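Metallophosphoesterase (Sphaerobacter thermophilus, PDB 3RQZ) probably hydrolyses phosphate esters, as a YfcE-family metallophosphoesterase whose active centre holds two zinc ions. Local coordinates at residues I8-H13 against W33-I38; P57-I62 against W113-G118; W125-N130 against V148-V153. All blocks are in the same frame, centred on the assembly; numbering follows the deposited sequence.

Contact 1: residues I8-H13 against W33-I38; sequences IISDVH and WSLGDI. With ZN (zinc ion), chain D.
Three side chains from two neighbouring strand ends, Asp11, His13 and Asp37, converge on one zinc, and all three sit on left-handed backbone, with phi and psi both positive. Asp11 OD1, His13 NE2 and Asp37 OD2 each bind the metal at 2.2 Å. The two carboxylates run side by side with planes 75° apart, and Asp11 OD1 comes within 3.1 Å of Asp37 OD2, a closeness the shared cation probably makes tolerable. Asp37 CB, placed by the backbone, lies over one face of the His13 imidazole; with CG anti to the carbonyl carbon (chi1 -82°), OD2 swings to the zinc. Water 1 and His152 NE2 complete the coordination, and Asp37 also binds the second zinc together with His150.

A second shell fixes these ligands. Ser10 OG donates to Asp11 OD2 at 2.6 Å, coming from above the carboxylate plane, while His13 ND1 is held by Val39 O and Asp37 OD1 by His65 N. The backbone keeps the ends paired beyond the regular strands: Asp11 N donates to Gly36 O at 3.0 Å and His13 N to Asp37 O at 2.8 Å. Glycine suits position 36 because its backbone angles would jam a CB against the preceding carbonyl. Asp11-Val12-His13 and Gly36-Asp37 are the DXH and GD signatures of the metallophosphoesterases.

Further back, Ile9 N bonds almost straight to Trp33 O at 2.9 Å in parallel pairing, and Ile8 CD1 rests obliquely against Trp33 CE3 at 3.7 Å. Strands 6-9 and 31-34 are thus adjacent in a beta-alpha-beta unit connected by helix 16-26, onto which Ile9 and Val12 pack; helix 45-55 receives Val12, Ser34 and Ile38, and Pro188 of strand 184-188 lies against Ile8, Ser10 and Leu35.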
loop_
_atom_site.group_PDB
_atom_site.type_symbol
_atom_site.label_atom_id
_atom_site.label_comp_id
_atom_site.label_asym_id
_atom_site.label_seq_id
_atom_site.Cartn_x
_atom_site.Cartn_y
_atom_site.Cartn_z
ATOM N N ILE A 8 2.082 -7.575 5.248
ATOM C CA ILE A 8 1.148 -6.517 4.889
ATOM C C ILE A 8 1.838 -5.519 3.977
ATOM O O ILE A 8 2.878 -4.956 4.340
ATOM C CB ILE A 8 0.572 -5.798 6.141
ATOM C CG1 ILE A 8 -0.078 -6.838 7.091
ATOM C CG2 ILE A 8 -0.437 -4.684 5.703
ATOM C CD1 ILE A 8 -0.719 -6.238 8.335
ATOM N N ILE A 9 1.263 -5.304 2.791
ATOM C CA ILE A 9 1.849 -4.401 1.804
ATOM C C ILE A 9 0.811 -3.422 1.278
ATOM O O ILE A 9 -0.413 -3.693 1.297
ATOM C CB ILE A 9 2.516 -5.162 0.568
ATOM C CG1 ILE A 9 1.487 -6.064 -0.173
ATOM C CG2 ILE A 9 3.773 -5.933 1.026
ATOM C CD1 ILE A 9 2.032 -6.775 -1.422
ATOM N N SER A 10 1.300 -2.292 0.800
ATOM C CA SER A 10 0.447 -1.277 0.223
ATOM C C SER A 10 1.226 -0.495 -0.817
ATOM O O SER A 10 2.469 -0.410 -0.749
ATOM C CB SER A 10 -0.066 -0.329 1.316
ATOM O OG SER A 10 -1.091 0.516 0.822
ATOM N N ASP A 11 0.499 0.072 -1.776
ATOM C CA ASP A 11 1.057 1.072 -2.682
ATOM C C ASP A 11 2.265 0.532 -3.447
ATOM O O ASP A 11 3.324 1.166 -3.547
ATOM C CB ASP A 11 1.331 2.401 -1.921
ATOM C CG ASP A 11 0.063 2.979 -1.283
ATOM O OD1 ASP A 11 -0.763 3.580 -2.018
ATOM O OD2 ASP A 11 -0.123 2.820 -0.045
ATOM N N VAL A 12 2.080 -0.661 -3.990
ATOM C CA VAL A 12 3.053 -1.275 -4.877
ATOM C C VAL A 12 3.276 -0.384 -6.113
ATOM O O VAL A 12 4.411 -0.179 -6.563
ATOM C CB VAL A 12 2.604 -2.708 -5.256
ATOM C CG1 VAL A 12 3.520 -3.284 -6.361
ATOM C CG2 VAL A 12 2.598 -3.601 -3.976
ATOM N N HIS A 13 2.197 0.171 -6.652
ATOM C CA HIS A 13 2.330 1.134 -7.732
ATOM C C HIS A 13 3.204 0.604 -8.854
ATOM O O HIS A 13 4.136 1.275 -9.303
ATOM C CB HIS A 13 2.817 2.506 -7.204
ATOM C CG HIS A 13 1.721 3.320 -6.582
ATOM N ND1 HIS A 13 0.571 3.653 -7.266
ATOM C CD2 HIS A 13 1.582 3.834 -5.336
ATOM C CE1 HIS A 13 -0.223 4.357 -6.472
ATOM N NE2 HIS A 13 0.362 4.470 -5.291
ATOM N N TRP A 33 -1.331 -9.583 2.651
ATOM C CA TRP A 33 -2.476 -8.684 2.504
ATOM C C TRP A 33 -2.098 -7.441 1.713
ATOM O O TRP A 33 -1.098 -6.805 2.028
ATOM C CB TRP A 33 -2.994 -8.185 3.855
ATOM C CG TRP A 33 -3.452 -9.206 4.840
ATOM C CD1 TRP A 33 -3.687 -10.549 4.632
ATOM C CD2 TRP A 33 -3.787 -8.946 6.197
ATOM N NE1 TRP A 33 -4.120 -11.132 5.804
ATOM C CE2 TRP A 33 -4.209 -10.170 6.772
ATOM C CE3 TRP A 33 -3.775 -7.791 6.991
ATOM C CZ2 TRP A 33 -4.592 -10.279 8.122
ATOM C CZ3 TRP A 33 -4.180 -7.905 8.352
ATOM C CH2 TRP A 33 -4.559 -9.136 8.888
ATOM N N SER A 34 -2.897 -7.099 0.704
ATOM C CA SER A 34 -2.654 -5.907 -0.108
ATOM C C SER A 34 -3.664 -4.811 0.223
ATOM O O SER A 34 -4.889 -5.035 0.226
ATOM C CB SER A 34 -2.710 -6.254 -1.604
ATOM O OG SER A 34 -2.740 -5.068 -2.426
ATOM N N LEU A 35 -3.151 -3.617 0.497
ATOM C CA LEU A 35 -4.003 -2.482 0.770
ATOM C C LEU A 35 -4.251 -1.599 -0.452
ATOM O O LEU A 35 -4.710 -0.468 -0.323
ATOM C CB LEU A 35 -3.412 -1.673 1.947
ATOM C CG LEU A 35 -3.692 -2.177 3.354
ATOM C CD1 LEU A 35 -3.407 -3.673 3.529
ATOM C CD2 LEU A 35 -2.925 -1.321 4.452
ATOM N N GLY A 36 -3.994 -2.113 -1.650
ATOM C CA GLY A 36 -4.417 -1.392 -2.853
ATOM C C GLY A 36 -3.346 -0.504 -3.437
ATOM O O GLY A 36 -2.209 -0.445 -2.913
ATOM N N ASP A 37 -3.708 0.201 -4.519
ATOM C CA ASP A 37 -2.737 0.896 -5.361
ATOM C C ASP A 37 -1.619 -0.049 -5.843
ATOM O O ASP A 37 -0.426 0.229 -5.696
ATOM C CB ASP A 37 -2.163 2.146 -4.673
ATOM C CG ASP A 37 -3.073 3.359 -4.806
ATOM O OD1 ASP A 37 -4.180 3.260 -5.388
ATOM O OD2 ASP A 37 -2.695 4.423 -4.312
ATOM N N ILE A 38 -2.049 -1.161 -6.440
ATOM C CA ILE A 38 -1.190 -2.076 -7.144
ATOM C C ILE A 38 -0.590 -1.439 -8.418
ATOM O O ILE A 38 0.505 -1.793 -8.833
ATOM C CB ILE A 38 -2.008 -3.315 -7.542
ATOM C CG1 ILE A 38 -2.799 -3.849 -6.326
ATOM C CG2 ILE A 38 -1.122 -4.386 -8.083
ATOM C CD1 ILE A 38 -3.786 -5.021 -6.658
HETATM ZN ZN ZN D . -0.762 5.163 -3.498
HETATM O O HOH W 1 -1.093 7.410 -4.416
#

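Contact 2: residues P57-I62 against W113-G118; sequences PNISVI and WTVVHG
The imidazole of His117 meets the carbonyl oxygen of Ile62 obliquely. The touch is made at the root of the side chain, where Ile62 O lies 3.4 Å from His117 CB. With CG anti to the backbone N (chi1 179°), the ring then leads away from 57-62 towards the metal centre: ND1 is hydrogen-bonded to Leu35 O, the ring of His150 meets it at about 50°, and a bound zinc is about 3 Å from its nearest side-chain atom. A second flat group, the peptide between Val116 and His117, has Val61 CG2 over one face, 3.9 Å from Val116 C.

Here the two beta sheets of the calcineurin-like sandwich face each other. Strand 59-60 is outermost in one and strand 113-116 is second from the border of the other; the touching parts run 24° apart, and the space between them is filled by branched aliphatic side chains. Ile59 CG2 is the methyl that reaches across, 3.8 Å from Val115 CG1 and 3.9 Å from Val115 CG2, so it nestles against both prongs of the valine. Val61 spreads its own prongs: CG1 lies 3.7 Å from Val115 O, while CG2 also approaches Val115 CG1 at 4.1 Å. Beta-branched residues suit these extended stretches, presenting short, stiff apolar surfaces to the opposing sheet.

Polar contact between the segments goes through water. Water 2 accepts the N-H of His117 at 2.8 Å and lies equally near Ile62 O, joining the two main chains at Ile62 and His117. The backbone of Ile59 and Val61 bonds instead to Ser34, the neighbour in its own sheet, and Met108 of strand 107-110 packs against the side chains of both.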
loop_
_atom_site.group_PDB
_atom_site.type_symbol
_atom_site.label_atom_id
_atom_site.label_comp_id
_atom_site.label_asym_id
_atom_site.label_seq_id
_atom_site.Cartn_x
_atom_site.Cartn_y
_atom_site.Cartn_z
ATOM N N PRO A 57 -5.054 -13.911 -1.485
ATOM C CA PRO A 57 -6.432 -14.417 -1.686
ATOM C C PRO A 57 -7.443 -13.984 -0.599
ATOM O O PRO A 57 -8.644 -14.052 -0.834
ATOM C CB PRO A 57 -6.255 -15.947 -1.669
ATOM C CG PRO A 57 -4.961 -16.192 -0.771
ATOM C CD PRO A 57 -4.089 -15.007 -1.215
ATOM N N ASN A 58 -6.980 -13.559 0.570
ATOM C CA ASN A 58 -7.915 -13.238 1.660
ATOM C C ASN A 58 -8.170 -11.754 1.839
ATOM O O ASN A 58 -9.316 -11.363 2.079
ATOM C CB ASN A 58 -7.427 -13.851 2.996
ATOM C CG ASN A 58 -7.358 -15.355 2.947
ATOM O OD1 ASN A 58 -8.347 -16.029 2.619
ATOM N ND2 ASN A 58 -6.192 -15.905 3.271
ATOM N N ILE A 59 -7.120 -10.931 1.758
ATOM C CA ILE A 59 -7.250 -9.491 1.977
ATOM C C ILE A 59 -6.558 -8.770 0.822
ATOM O O ILE A 59 -5.343 -8.838 0.682
ATOM C CB ILE A 59 -6.654 -9.024 3.350
ATOM C CG1 ILE A 59 -7.342 -9.708 4.542
ATOM C CG2 ILE A 59 -6.759 -7.464 3.515
ATOM C CD1 ILE A 59 -8.661 -9.104 4.885
ATOM N N SER A 60 -7.343 -8.120 -0.025
ATOM C CA SER A 60 -6.814 -7.348 -1.147
ATOM C C SER A 60 -7.869 -6.285 -1.439
ATOM O O SER A 60 -8.940 -6.593 -1.974
ATOM C CB SER A 60 -6.621 -8.247 -2.386
ATOM O OG SER A 60 -6.066 -7.516 -3.489
ATOM N N VAL A 61 -7.601 -5.040 -1.041
ATOM C CA VAL A 61 -8.596 -4.012 -1.176
ATOM C C VAL A 61 -8.150 -3.032 -2.290
ATOM O O VAL A 61 -6.976 -2.972 -2.631
ATOM C CB VAL A 61 -8.907 -3.298 0.215
ATOM C CG1 VAL A 61 -9.487 -4.320 1.251
ATOM C CG2 VAL A 61 -7.677 -2.609 0.789
ATOM N N ILE A 62 -9.104 -2.325 -2.887
ATOM C CA ILE A 62 -8.835 -1.493 -4.043
ATOM C C ILE A 62 -8.256 -0.174 -3.530
ATOM O O ILE A 62 -8.635 0.292 -2.436
ATOM C CB ILE A 62 -10.141 -1.267 -4.866
ATOM C CG1 ILE A 62 -9.854 -0.530 -6.155
ATOM C CG2 ILE A 62 -11.221 -0.468 -4.085
ATOM C CD1 ILE A 62 -10.253 -1.293 -7.356
ATOM N N TRP A 113 -9.475 -7.247 12.806
ATOM C CA TRP A 113 -8.948 -6.203 11.913
ATOM C C TRP A 113 -9.880 -5.690 10.839
ATOM O O TRP A 113 -10.713 -6.409 10.348
ATOM C CB TRP A 113 -7.601 -6.605 11.288
ATOM C CG TRP A 113 -7.559 -7.997 10.769
ATOM C CD1 TRP A 113 -7.954 -8.427 9.535
ATOM C CD2 TRP A 113 -7.071 -9.158 11.473
ATOM N NE1 TRP A 113 -7.752 -9.802 9.427
ATOM C CE2 TRP A 113 -7.205 -10.266 10.600
ATOM C CE3 TRP A 113 -6.552 -9.365 12.759
ATOM C CZ2 TRP A 113 -6.830 -11.572 10.971
ATOM C CZ3 TRP A 113 -6.171 -10.665 13.133
ATOM C CH2 TRP A 113 -6.311 -11.750 12.232
ATOM N N THR A 114 -9.705 -4.411 10.501
ATOM C CA THR A 114 -10.391 -3.771 9.406
ATOM C C THR A 114 -9.270 -3.313 8.499
ATOM O O THR A 114 -8.204 -2.864 9.001
ATOM C CB THR A 114 -11.214 -2.556 9.903
ATOM O OG1 THR A 114 -12.227 -3.019 10.814
ATOM C CG2 THR A 114 -11.851 -1.811 8.718
ATOM N N VAL A 115 -9.466 -3.453 7.176
ATOM C CA VAL A 115 -8.423 -3.074 6.210
ATOM C C VAL A 115 -9.051 -2.238 5.083
ATOM O O VAL A 115 -10.067 -2.654 4.483
ATOM C CB VAL A 115 -7.744 -4.318 5.583
ATOM C CG1 VAL A 115 -6.659 -3.845 4.522
ATOM C CG2 VAL A 115 -7.130 -5.223 6.677
ATOM N N VAL A 116 -8.479 -1.056 4.845
ATOM C CA VAL A 116 -8.903 -0.127 3.798
ATOM C C VAL A 116 -7.645 0.510 3.194
ATOM O O VAL A 116 -6.541 0.458 3.759
ATOM C CB VAL A 116 -9.806 1.031 4.345
ATOM C CG1 VAL A 116 -11.200 0.499 4.792
ATOM C CG2 VAL A 116 -9.101 1.766 5.538
ATOM N N HIS A 117 -7.806 1.119 2.028
ATOM C CA HIS A 117 -6.693 1.779 1.419
ATOM C C HIS A 117 -6.393 3.112 2.104
ATOM O O HIS A 117 -5.238 3.460 2.322
ATOM C CB HIS A 117 -6.996 2.045 -0.059
ATOM C CG HIS A 117 -5.883 2.755 -0.756
ATOM N ND1 HIS A 117 -4.662 2.155 -0.971
ATOM C CD2 HIS A 117 -5.790 4.010 -1.265
ATOM C CE1 HIS A 117 -3.861 3.013 -1.585
ATOM N NE2 HIS A 117 -4.525 4.143 -1.781
ATOM N N GLY A 118 -7.432 3.879 2.374
ATOM C CA GLY A 118 -7.266 5.258 2.850
ATOM C C GLY A 118 -7.698 5.394 4.301
ATOM O O GLY A 118 -6.868 5.471 5.209
HETATM O O HOH W 2 -9.798 0.603 0.104
#

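Contact 3: residues W125-N130 against V148-V153; sequences WEYIYN and VGHTHV. With ZN (zinc ion), chain D.
Tyr127 lays its ring over the imidazole of His150 in an offset stack, with centroids 3.9 Å apart and planes only 8° from parallel. Followed outward, its CB first meets the methyl Thr151 CG2 at 4.0 Å. CG and CD1 then lie over the CD2 side of the imidazole, CD1 at 3.5 Å from His150 CD2. CE1 sits above the centre of that ring and also has His150 O at its edge, 3.3 Å away in the tyrosine plane. CZ stands 3.5 Å from His150 NE2, and OH ends 3.6 Å from His150 CE1.

While its face is stacked, the imidazole is also held at its edge: NE2 donates to Trp125 O at 2.9 Å, with the oxygen close to the ring plane, but the bond is bent (141° at the hydrogen) and NE2 comes from above the plane of the Trp125 carbonyl. Water 3 accepts from Ile128 N and donates to Gly149 O, bridging the two loops. An alanine in place of His150 would probably leave Trp125 O without its donor, Tyr127 without its stacking partner and the second zinc short of a ligand.

Residues 149-152 form the GHTH motif of these enzymes, in which His152 NE2 binds the first zinc at 2.3 Å. Because the N-H of His150 is committed through NE2 to Trp125 O, ND1 is probably the nitrogen that offers its lone pair to the second zinc.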
loop_
_atom_site.group_PDB
_atom_site.type_symbol
_atom_site.label_atom_id
_atom_site.label_comp_id
_atom_site.label_asym_id
_atom_site.label_seq_id
_atom_site.Cartn_x
_atom_site.Cartn_y
_atom_site.Cartn_z
ATOM N N TRP A 125 -10.190 7.105 -0.370
ATOM C CA TRP A 125 -9.753 8.485 -0.628
ATOM C C TRP A 125 -9.015 9.215 0.472
ATOM O O TRP A 125 -8.146 10.060 0.178
ATOM C CB TRP A 125 -10.978 9.320 -0.982
ATOM C CG TRP A 125 -11.686 8.880 -2.182
ATOM C CD1 TRP A 125 -12.951 8.354 -2.239
ATOM C CD2 TRP A 125 -11.212 8.950 -3.542
ATOM N NE1 TRP A 125 -13.290 8.086 -3.555
ATOM C CE2 TRP A 125 -12.251 8.457 -4.372
ATOM C CE3 TRP A 125 -10.022 9.403 -4.136
ATOM C CZ2 TRP A 125 -12.132 8.386 -5.771
ATOM C CZ3 TRP A 125 -9.903 9.330 -5.523
ATOM C CH2 TRP A 125 -10.962 8.820 -6.326
ATOM N N GLU A 126 -9.356 8.944 1.727
ATOM C CA GLU A 126 -8.903 9.843 2.816
ATOM C C GLU A 126 -7.527 9.450 3.335
ATOM O O GLU A 126 -7.293 8.288 3.621
ATOM C CB GLU A 126 -9.913 9.863 3.974
ATOM C CG GLU A 126 -9.516 10.781 5.164
ATOM C CD GLU A 126 -10.617 10.920 6.206
ATOM O OE1 GLU A 126 -11.032 9.916 6.821
ATOM O OE2 GLU A 126 -11.074 12.065 6.418
ATOM N N TYR A 127 -6.631 10.425 3.460
ATOM C CA TYR A 127 -5.293 10.189 4.047
ATOM C C TYR A 127 -5.368 10.299 5.561
ATOM O O TYR A 127 -6.056 11.166 6.089
ATOM C CB TYR A 127 -4.258 11.202 3.556
ATOM C CG TYR A 127 -4.035 11.257 2.062
ATOM C CD1 TYR A 127 -3.130 10.386 1.438
ATOM C CD2 TYR A 127 -4.695 12.201 1.282
ATOM C CE1 TYR A 127 -2.908 10.444 0.055
ATOM C CE2 TYR A 127 -4.489 12.278 -0.088
ATOM C CZ TYR A 127 -3.582 11.403 -0.695
ATOM O OH TYR A 127 -3.371 11.468 -2.045
ATOM N N ILE A 128 -4.658 9.431 6.264
ATOM C CA ILE A 128 -4.495 9.594 7.706
ATOM C C ILE A 128 -3.024 9.848 8.011
ATOM O O ILE A 128 -2.201 8.929 7.910
ATOM C CB ILE A 128 -4.942 8.347 8.480
ATOM C CG1 ILE A 128 -6.371 7.956 8.078
ATOM C CG2 ILE A 128 -4.734 8.612 10.023
ATOM C CD1 ILE A 128 -6.994 6.745 8.849
ATOM N N TYR A 129 -2.686 11.080 8.376
ATOM C CA TYR A 129 -1.290 11.407 8.696
ATOM C C TYR A 129 -1.117 12.302 9.923
ATOM O O TYR A 129 -0.000 12.777 10.205
ATOM C CB TYR A 129 -0.558 12.023 7.490
ATOM C CG TYR A 129 -1.286 13.211 6.890
ATOM C CD1 TYR A 129 -1.245 14.473 7.509
ATOM C CD2 TYR A 129 -2.023 13.076 5.719
ATOM C CE1 TYR A 129 -1.907 15.568 6.966
ATOM C CE2 TYR A 129 -2.708 14.175 5.163
ATOM C CZ TYR A 129 -2.641 15.410 5.792
ATOM O OH TYR A 129 -3.309 16.497 5.273
ATOM N N ASN A 130 -2.209 12.581 10.628
ATOM C CA ASN A 130 -2.118 13.346 11.875
ATOM C C ASN A 130 -3.142 12.859 12.920
ATOM O O ASN A 130 -4.006 12.014 12.616
ATOM C CB ASN A 130 -2.209 14.876 11.614
ATOM C CG ASN A 130 -3.546 15.294 10.967
ATOM O OD1 ASN A 130 -4.539 14.588 11.068
ATOM N ND2 ASN A 130 -3.553 16.448 10.284
ATOM N N VAL A 148 -4.228 0.707 7.169
ATOM C CA VAL A 148 -4.450 1.689 6.109
ATOM C C VAL A 148 -3.169 1.919 5.297
ATOM O O VAL A 148 -2.080 1.622 5.782
ATOM C CB VAL A 148 -4.948 3.049 6.690
ATOM C CG1 VAL A 148 -6.190 2.873 7.565
ATOM C CG2 VAL A 148 -3.834 3.774 7.500
ATOM N N GLY A 149 -3.296 2.443 4.071
ATOM C CA GLY A 149 -2.133 2.819 3.240
ATOM C C GLY A 149 -2.251 4.266 2.782
ATOM O O GLY A 149 -2.523 5.169 3.614
ATOM N N HIS A 150 -1.998 4.480 1.482
ATOM C CA HIS A 150 -2.365 5.723 0.754
ATOM C C HIS A 150 -1.388 6.898 0.984
ATOM O O HIS A 150 -1.095 7.666 0.065
ATOM C CB HIS A 150 -3.826 6.096 1.124
ATOM C CG HIS A 150 -4.493 7.107 0.237
ATOM N ND1 HIS A 150 -4.191 7.286 -1.097
ATOM C CD2 HIS A 150 -5.509 7.963 0.508
ATOM C CE1 HIS A 150 -4.973 8.229 -1.599
ATOM N NE2 HIS A 150 -5.794 8.642 -0.649
ATOM N N THR A 151 -0.847 7.039 2.182
ATOM C CA THR A 151 0.101 8.124 2.414
ATOM C C THR A 151 1.506 7.787 1.911
ATOM O O THR A 151 2.305 8.682 1.658
ATOM C CB THR A 151 0.215 8.426 3.918
ATOM O OG1 THR A 151 0.664 7.226 4.564
ATOM C CG2 THR A 151 -1.142 8.827 4.502
ATOM N N HIS A 152 1.816 6.495 1.797
ATOM C CA HIS A 152 3.163 6.000 1.400
ATOM C C HIS A 152 4.197 6.249 2.498
ATOM O O HIS A 152 5.437 6.368 2.251
ATOM C CB HIS A 152 3.647 6.613 0.079
ATOM C CG HIS A 152 2.751 6.359 -1.089
ATOM N ND1 HIS A 152 3.150 6.605 -2.385
ATOM C CD2 HIS A 152 1.470 5.912 -1.169
ATOM C CE1 HIS A 152 2.158 6.318 -3.213
ATOM N NE2 HIS A 152 1.127 5.907 -2.503
ATOM N N VAL A 153 3.695 6.386 3.718
ATOM C CA VAL A 153 4.573 6.583 4.871
ATOM C C VAL A 153 4.137 5.621 5.968
ATOM O O VAL A 153 2.961 5.614 6.352
ATOM C CB VAL A 153 4.566 8.061 5.353
ATOM C CG1 VAL A 153 5.503 8.266 6.610
ATOM C CG2 VAL A 153 5.019 9.037 4.211
HETATM ZN ZN ZN D . -0.762 5.163 -3.498
HETATM O O HOH W 3 -4.312 6.773 5.121
HETATM O O HOH W 1 -1.093 7.410 -4.416
#

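Overall arrangement
Along the chain the three contacts follow in series, none enclosing or crossing another. Contact 1 closes the loop containing helix 16-26 and sets two parallel strands of one sheet side by side. Contact 2 closes a longer excursion that includes helices 64-69, 85-92 and 95-103 and brings the edge of that sheet against the second. Contact 3 closes the excursion through helix 131-137 and strand 145-147, pairing two loops beside the metals. Backbone links join them: Ser34 O to Val61 N between contacts 1 and 2, and His117 O to Gly149 N between contacts 2 and 3. Asp11 OD2 accepts from His150 N, and contacts 1 and 3 share a zinc and its water.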